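Side-chain contacts in glycoside hydrolase family 31 (Trueperella pyogenes, PDB 5I0F), which degrades cycloalternan, a cyclic glucan, probably by a retaining glycosidase mechanism that passes through a covalent glycosyl-enzyme intermediate: residues W304-Q307 against S308-M311; W607-A610 against E611-C615; W237-V240 against A241-V244. All blocks are in the same frame, centred on the assembly; numbering follows the deposited sequence.

Interaction 1: residues W304-Q307 against S308-M311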
loop_
_atom_site.group_PDB
_atom_site.type_symbol
_atom_site.label_atom_id
_atom_site.label_comp_id
_atom_site.label_asym_id
_atom_site.label_seq_id
_atom_site.Cartn_x
_atom_site.Cartn_y
_atom_site.Cartn_z
ATOM N N TRP A 304 18.553 10.165 9.962
ATOM C CA TRP A 304 18.662 10.618 11.352
ATOM C C TRP A 304 18.785 9.360 12.205
ATOM O O TRP A 304 17.788 8.860 12.726
ATOM C CB TRP A 304 17.446 11.416 11.764
ATOM C CG TRP A 304 17.200 12.612 10.912
ATOM C CD1 TRP A 304 18.086 13.248 10.082
ATOM C CD2 TRP A 304 16.000 13.352 10.858
ATOM N NE1 TRP A 304 17.484 14.317 9.478
ATOM C CE2 TRP A 304 16.192 14.398 9.926
ATOM C CE3 TRP A 304 14.759 13.227 11.492
ATOM C CZ2 TRP A 304 15.201 15.330 9.637
ATOM C CZ3 TRP A 304 13.760 14.172 11.187
ATOM C CH2 TRP A 304 13.995 15.192 10.268
ATOM N N ASN A 305 20.007 8.851 12.313
ATOM C CA ASN A 305 20.239 7.535 12.907
ATOM C C ASN A 305 21.029 7.573 14.215
ATOM O O ASN A 305 21.583 6.559 14.641
ATOM C CB ASN A 305 20.840 6.564 11.902
ATOM C CG ASN A 305 22.300 6.836 11.594
ATOM O OD1 ASN A 305 22.780 7.973 11.674
ATOM N ND2 ASN A 305 23.016 5.783 11.226
ATOM N N THR A 306 21.059 8.740 14.844
ATOM C CA THR A 306 21.665 8.908 16.156
ATOM C C THR A 306 20.826 9.908 16.895
ATOM O O THR A 306 20.100 10.717 16.279
ATOM C CB THR A 306 23.136 9.438 16.124
ATOM O OG1 THR A 306 23.173 10.784 15.641
ATOM C CG2 THR A 306 24.030 8.585 15.274
ATOM N N GLN A 307 20.952 9.877 18.213
ATOM C CA GLN A 307 20.246 10.822 19.074
ATOM C C GLN A 307 20.681 12.247 18.759
ATOM O O GLN A 307 19.856 13.186 18.726
ATOM C CB GLN A 307 20.506 10.456 20.545
ATOM C CG GLN A 307 19.598 11.150 21.552
ATOM C CD GLN A 307 19.704 10.543 22.949
ATOM O OE1 GLN A 307 19.946 9.322 23.107
ATOM N NE2 GLN A 307 19.495 11.377 23.970
ATOM N N SER A 308 21.980 12.409 18.509
ATOM C CA SER A 308 22.524 13.690 18.091
ATOM C C SER A 308 21.890 14.215 16.805
ATOM O O SER A 308 21.532 15.396 16.723
ATOM C CB SER A 308 24.044 13.584 17.902
ATOM O OG SER A 308 24.583 14.848 17.619
ATOM N N LEU A 309 21.754 13.355 15.797
ATOM C CA LEU A 309 21.155 13.801 14.525
ATOM C C LEU A 309 19.678 14.189 14.663
ATOM O O LEU A 309 19.239 15.157 14.049
ATOM C CB LEU A 309 21.348 12.763 13.432
ATOM C CG LEU A 309 22.791 12.641 12.953
ATOM C CD1 LEU A 309 23.008 11.306 12.243
ATOM C CD2 LEU A 309 23.178 13.817 12.060
ATOM N N VAL A 310 18.922 13.453 15.478
ATOM C CA VAL A 310 17.506 13.764 15.694
ATOM C C VAL A 310 17.386 15.121 16.391
ATOM O O VAL A 310 16.651 16.021 15.929
ATOM C CB VAL A 310 16.769 12.674 16.501
ATOM C CG1 VAL A 310 15.375 13.143 16.885
ATOM C CG2 VAL A 310 16.694 11.370 15.712
ATOM N N MET A 311 18.127 15.275 17.474
ATOM C CA MET A 311 18.017 16.473 18.280
ATOM C C MET A 311 18.505 17.714 17.540
ATOM O O MET A 311 17.941 18.781 17.737
ATOM C CB MET A 311 18.749 16.288 19.604
ATOM C CG MET A 311 18.106 15.243 20.492
ATOM S SD MET A 311 16.376 15.565 20.910
ATOM C CE MET A 311 16.539 16.949 22.026
#

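Interaction 2: residues W607-A610 against E611-C615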
loop_
_atom_site.group_PDB
_atom_site.type_symbol
_atom_site.label_atom_id
_atom_site.label_comp_id
_atom_site.label_asym_id
_atom_site.label_seq_id
_atom_site.Cartn_x
_atom_site.Cartn_y
_atom_site.Cartn_z
ATOM N N TRP A 607 15.608 23.754 5.309
ATOM C CA TRP A 607 17.002 24.250 5.270
ATOM C C TRP A 607 17.912 23.455 4.336
ATOM O O TRP A 607 18.706 24.062 3.605
ATOM C CB TRP A 607 17.630 24.382 6.690
ATOM C CG TRP A 607 17.255 23.310 7.667
ATOM C CD1 TRP A 607 17.948 22.171 7.944
ATOM C CD2 TRP A 607 16.066 23.258 8.454
ATOM N NE1 TRP A 607 17.265 21.420 8.856
ATOM C CE2 TRP A 607 16.111 22.074 9.197
ATOM C CE3 TRP A 607 14.982 24.124 8.625
ATOM C CZ2 TRP A 607 15.100 21.713 10.082
ATOM C CZ3 TRP A 607 13.991 23.780 9.490
ATOM C CH2 TRP A 607 14.059 22.589 10.224
ATOM N N ASN A 608 17.838 22.119 4.350
ATOM C CA ASN A 608 18.659 21.346 3.405
ATOM C C ASN A 608 18.240 21.586 1.951
ATOM O O ASN A 608 19.096 21.801 1.069
ATOM C CB ASN A 608 18.651 19.849 3.695
ATOM C CG ASN A 608 19.675 19.109 2.855
ATOM O OD1 ASN A 608 20.859 19.477 2.843
ATOM N ND2 ASN A 608 19.230 18.100 2.110
ATOM N N VAL A 609 16.933 21.624 1.709
ATOM C CA VAL A 609 16.441 21.881 0.355
ATOM C C VAL A 609 16.877 23.280 -0.097
ATOM O O VAL A 609 17.348 23.443 -1.234
ATOM C CB VAL A 609 14.922 21.633 0.204
ATOM C CG1 VAL A 609 14.470 21.882 -1.217
ATOM C CG2 VAL A 609 14.559 20.178 0.599
ATOM N N ALA A 610 16.744 24.268 0.788
ATOM C CA ALA A 610 17.185 25.638 0.491
ATOM C C ALA A 610 18.672 25.658 0.154
ATOM O O ALA A 610 19.076 26.298 -0.835
ATOM C CB ALA A 610 16.904 26.576 1.653
ATOM N N GLU A 611 19.471 24.941 0.947
ATOM C CA GLU A 611 20.927 24.878 0.725
ATOM C C GLU A 611 21.250 24.251 -0.635
ATOM O O GLU A 611 22.017 24.842 -1.410
ATOM C CB GLU A 611 21.625 24.110 1.862
ATOM C CG GLU A 611 23.105 23.731 1.657
ATOM C CD GLU A 611 24.031 24.923 1.469
ATOM O OE1 GLU A 611 23.781 25.996 2.073
ATOM O OE2 GLU A 611 25.039 24.782 0.726
ATOM N N GLN A 612 20.678 23.078 -0.919
ATOM C CA GLN A 612 21.033 22.336 -2.137
ATOM C C GLN A 612 20.507 23.025 -3.388
ATOM O O GLN A 612 21.141 22.927 -4.433
ATOM C CB GLN A 612 20.515 20.899 -2.148
ATOM C CG GLN A 612 20.858 19.986 -0.984
ATOM C CD GLN A 612 22.319 19.901 -0.658
ATOM O OE1 GLN A 612 23.181 20.083 -1.510
ATOM N NE2 GLN A 612 22.614 19.591 0.601
ATOM N N THR A 613 19.370 23.731 -3.294
ATOM C CA THR A 613 18.808 24.427 -4.446
ATOM C C THR A 613 19.286 25.859 -4.611
ATOM O O THR A 613 18.954 26.481 -5.591
ATOM C CB THR A 613 17.250 24.444 -4.427
ATOM O OG1 THR A 613 16.783 25.137 -3.268
ATOM C CG2 THR A 613 16.678 23.028 -4.460
ATOM N N GLY A 614 20.043 26.383 -3.653
ATOM C CA GLY A 614 20.391 27.796 -3.630
ATOM C C GLY A 614 19.189 28.717 -3.458
ATOM O O GLY A 614 19.276 29.876 -3.822
ATOM N N CYS A 615 18.070 28.214 -2.919
ATOM C CA CYS A 615 16.847 29.009 -2.817
ATOM C C CYS A 615 16.529 29.307 -1.366
ATOM O O CYS A 615 15.744 28.603 -0.711
ATOM C CB CYS A 615 15.666 28.316 -3.498
ATOM S SG CYS A 615 14.169 29.327 -3.442
#

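Interaction 3: residues W237-V240 against A241-V244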
loop_
_atom_site.group_PDB
_atom_site.type_symbol
_atom_site.label_atom_id
_atom_site.label_comp_id
_atom_site.label_asym_id
_atom_site.label_seq_id
_atom_site.Cartn_x
_atom_site.Cartn_y
_atom_site.Cartn_z
ATOM N N TRP A 237 -10.747 -8.550 -9.911
ATOM C CA TRP A 237 -10.395 -7.781 -11.103
ATOM C C TRP A 237 -11.650 -7.050 -11.605
ATOM O O TRP A 237 -12.795 -7.547 -11.438
ATOM C CB TRP A 237 -9.896 -8.706 -12.201
ATOM C CG TRP A 237 -8.625 -9.462 -11.957
ATOM C CD1 TRP A 237 -7.388 -9.153 -12.450
ATOM C CD2 TRP A 237 -8.476 -10.689 -11.249
ATOM N NE1 TRP A 237 -6.474 -10.100 -12.074
ATOM C CE2 TRP A 237 -7.116 -11.058 -11.335
ATOM C CE3 TRP A 237 -9.367 -11.526 -10.553
ATOM C CZ2 TRP A 237 -6.610 -12.227 -10.744
ATOM C CZ3 TRP A 237 -8.866 -12.693 -9.963
ATOM C CH2 TRP A 237 -7.500 -13.034 -10.067
ATOM N N TYR A 238 -11.429 -5.889 -12.222
ATOM C CA TYR A 238 -12.502 -4.973 -12.654
ATOM C C TYR A 238 -12.195 -4.451 -14.047
ATOM O O TYR A 238 -11.099 -3.904 -14.296
ATOM C CB TYR A 238 -12.677 -3.790 -11.656
ATOM C CG TYR A 238 -12.897 -4.297 -10.258
ATOM C CD1 TYR A 238 -14.170 -4.663 -9.829
ATOM C CD2 TYR A 238 -11.827 -4.490 -9.381
ATOM C CE1 TYR A 238 -14.366 -5.193 -8.565
ATOM C CE2 TYR A 238 -12.013 -5.022 -8.115
ATOM C CZ TYR A 238 -13.284 -5.372 -7.718
ATOM O OH TYR A 238 -13.490 -5.888 -6.480
ATOM N N ASP A 239 -13.142 -4.653 -14.958
ATOM C CA ASP A 239 -13.136 -4.041 -16.282
ATOM C C ASP A 239 -14.269 -3.029 -16.241
ATOM O O ASP A 239 -15.460 -3.391 -16.326
ATOM C CB ASP A 239 -13.356 -5.121 -17.343
ATOM C CG ASP A 239 -13.240 -4.603 -18.755
ATOM O OD1 ASP A 239 -13.770 -3.538 -19.079
ATOM O OD2 ASP A 239 -12.623 -5.293 -19.569
ATOM N N VAL A 240 -13.902 -1.771 -16.040
ATOM C CA VAL A 240 -14.869 -0.753 -15.671
ATOM C C VAL A 240 -15.372 -0.087 -16.945
ATOM O O VAL A 240 -15.008 1.047 -17.277
ATOM C CB VAL A 240 -14.316 0.269 -14.674
ATOM C CG1 VAL A 240 -15.445 1.150 -14.137
ATOM C CG2 VAL A 240 -13.614 -0.448 -13.514
ATOM N N ALA A 241 -16.216 -0.823 -17.652
ATOM C CA ALA A 241 -16.784 -0.345 -18.904
ATOM C C ALA A 241 -15.718 0.010 -19.949
ATOM O O ALA A 241 -15.874 1.005 -20.688
ATOM C CB ALA A 241 -17.731 0.836 -18.648
ATOM N N ALA A 242 -14.649 -0.787 -20.000
ATOM C CA ALA A 242 -13.586 -0.619 -20.984
ATOM C C ALA A 242 -13.926 -1.504 -22.182
ATOM O O ALA A 242 -14.056 -1.010 -23.287
ATOM C CB ALA A 242 -12.229 -0.996 -20.398
ATOM N N THR A 243 -14.147 -2.801 -21.949
ATOM C CA THR A 243 -14.481 -3.734 -23.041
ATOM C C THR A 243 -15.921 -3.621 -23.555
ATOM O O THR A 243 -16.147 -3.600 -24.770
ATOM C CB THR A 243 -14.249 -5.189 -22.606
ATOM O OG1 THR A 243 -12.940 -5.303 -22.060
ATOM C CG2 THR A 243 -14.394 -6.163 -23.798
ATOM N N VAL A 244 -16.886 -3.609 -22.630
ATOM C CA VAL A 244 -18.291 -3.384 -22.953
ATOM C C VAL A 244 -18.659 -2.059 -22.284
ATOM O O VAL A 244 -18.594 -1.939 -21.067
ATOM C CB VAL A 244 -19.165 -4.546 -22.436
ATOM C CG1 VAL A 244 -20.627 -4.307 -22.752
ATOM C CG2 VAL A 244 -18.697 -5.885 -23.027
HETATM O O HOH W 1 -16.598 -3.856 -19.751
#

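Interaction 1: residues W304-Q307 against S308-M311
Thr306 and Leu309 meet where the chain turns into helix 307-320, their side chains slanting across one another. The threonine hydroxyl lies between its own backbone N and carbonyl carbon (chi1 67°), which aims OG1 at the first turn of the helix. There it accepts the backbone N-H of Leu309, with N to OG1 2.9 Å and an N-H...O angle of 158°. The leucine branch then comes up against the same oxygen, Leu309 CG standing 3.3 Å from Thr306 OG1, so one atom takes a backbone bond and has aliphatic carbon beside it.

The side chain of Asn305 runs alongside that of Leu309, both pointing the same way, and its OD1 rests 3.4 Å from Leu309 CD1, a contact of an amide oxygen with a methyl. Trp304 offers CB rather than its ring: that carbon packs against Val310 CG2 at 4.0 Å. The indole reaches past the helix start, where NE1 bonds to Asp603 and the side chain also touches Val327 of barrel strand 326-329. Val310 touches Ile329 of the same strand.

On the other side of the turn, Gln307 is stretched out and leaves the contact, its OE1 taking the backbone N of Asp369. Its carbonyl stays behind and accepts Met311 N, with N to O 3.0 Å, while Met311 CG folds to within 3.2 Å of the same Gln307 O. The bent methionine chain carries on to Met373 and Leu377 of helix 370-379.

The side chain of Asn305 stands about 7 Å from a bound glucose unit. The motif itself is a threonine N-cap, placed where the loop after barrel strand 297-300 opens helix 307-320, the first helix of the family 31 TIM barrel.

Interaction 2: residues W607-A610 against E611-C615
Asn608 and Gln612, one helical turn apart, join their side-chain amides: Gln612 NE2 donates to Asn608 OD1 over 2.8 Å, with an N-H...O angle of 163°. The acceptor lies almost in the glutamine's amide plane, whereas the donor is tilted out of the asparagine's; the two amide planes are 64° apart. Gln612 gets there by bending at its second torsion (chi2 -53°), which also brings its CG to 3.3 Å from Asn608 O.

Thr613 makes the next i to i+4 pair, with Val609. Its OG1 donates to Val609 O at 2.7 Å, and its backbone N binds the same oxygen at 2.9 Å; hydroxyl and amide arrive from opposite faces of the carbonyl plane. Thr613 CG2 brushes Val609 CG1.

Just beyond, Gly614 takes a positive phi and the helix ends in a Schellman motif. Cys615 N returns to Ala610 O in a weak bond of 3.0 Å, and Cys615 O lies 3.3 Å from Ala610 CB.

Further out, Asn608 is itself held: ND2 donates to the carbonyls of Leu601 and Asp603, which fixes which way round its amide lies and leaves OD1 facing Gln612. Trp607 turns to helix 307-320, where NE1 donates to Gln313 OE1 and the ring makes a cation-pi contact with Arg316 and meets His317 edge-to-face. Val609 and Thr613 both rest on Leu618 of helix 617-646.

Chemically, Asn608 OD1 is satisfied by Gln612 and its ND2 from the preceding loop, while Val609 O is gripped by two donors of one threonine just before the chain leaves the helix at Gly614.

Interaction 3: residues W237-V240 against A241-V244
Asp239 swings its carboxylate across the start of the loop, meeting the side chain of Thr243 at about a right angle. With CG anti to its backbone N (chi1 -175°), the group reaches along the loop toward the backbone N-H groups of Ala242 and Thr243 and uses both oxygens. OD2 takes the hydroxyl of Thr243, OG1 to OD2 being a short 2.5 Å and the approach on the syn side. OD1 accepts two backbone amides: Thr243 N at 3.0 Å through the syn lone pair, and Ala242 N, also at 3.0 Å, nearly head-on along the C-O bond. A water lies 2.9 Å from Asp239 OD1, to which it may donate, and accepts from Val244 N. Before this, Val240 is the centre of an inverse gamma turn, whose Ala241 N to Asp239 O bond is weak.

Arg191 completes the polar cluster, its NE making a salt bridge to Asp239 OD2 and its NH2 bonding Thr243 OG1. Val240 packs on Leu192 and on Val175 and Phe178 of strand 174-179 in the neighbouring five-stranded sheet. The loop links antiparallel strands 236-240 and 247-253 as a beta hairpin in a six-stranded sheet, with edge strand 191-194 on the other side of 236-240.

Overall arrangement
From the N terminus, interaction 3 comes first, closing the start of the loop that joins strands 236-240 and 247-253 in a beta sheet ahead of the barrel. Interaction 1 follows, closing the end of the loop that leads from strand 297-300 into helix 307-320, and interaction 2 finishes helix 606-613 before helix 617-646 begins. The three are in series; none nests or crosses. Interactions 1 and 2 share the TIM-barrel domain, their centres 21 Å apart, and are joined indirectly: Asp603 bonds Trp304 and Asn608, and helix 606-613 packs against helix 307-320. Interaction 3 stands apart, its centre about 50 Å from that of interaction 1, across the chain's centre.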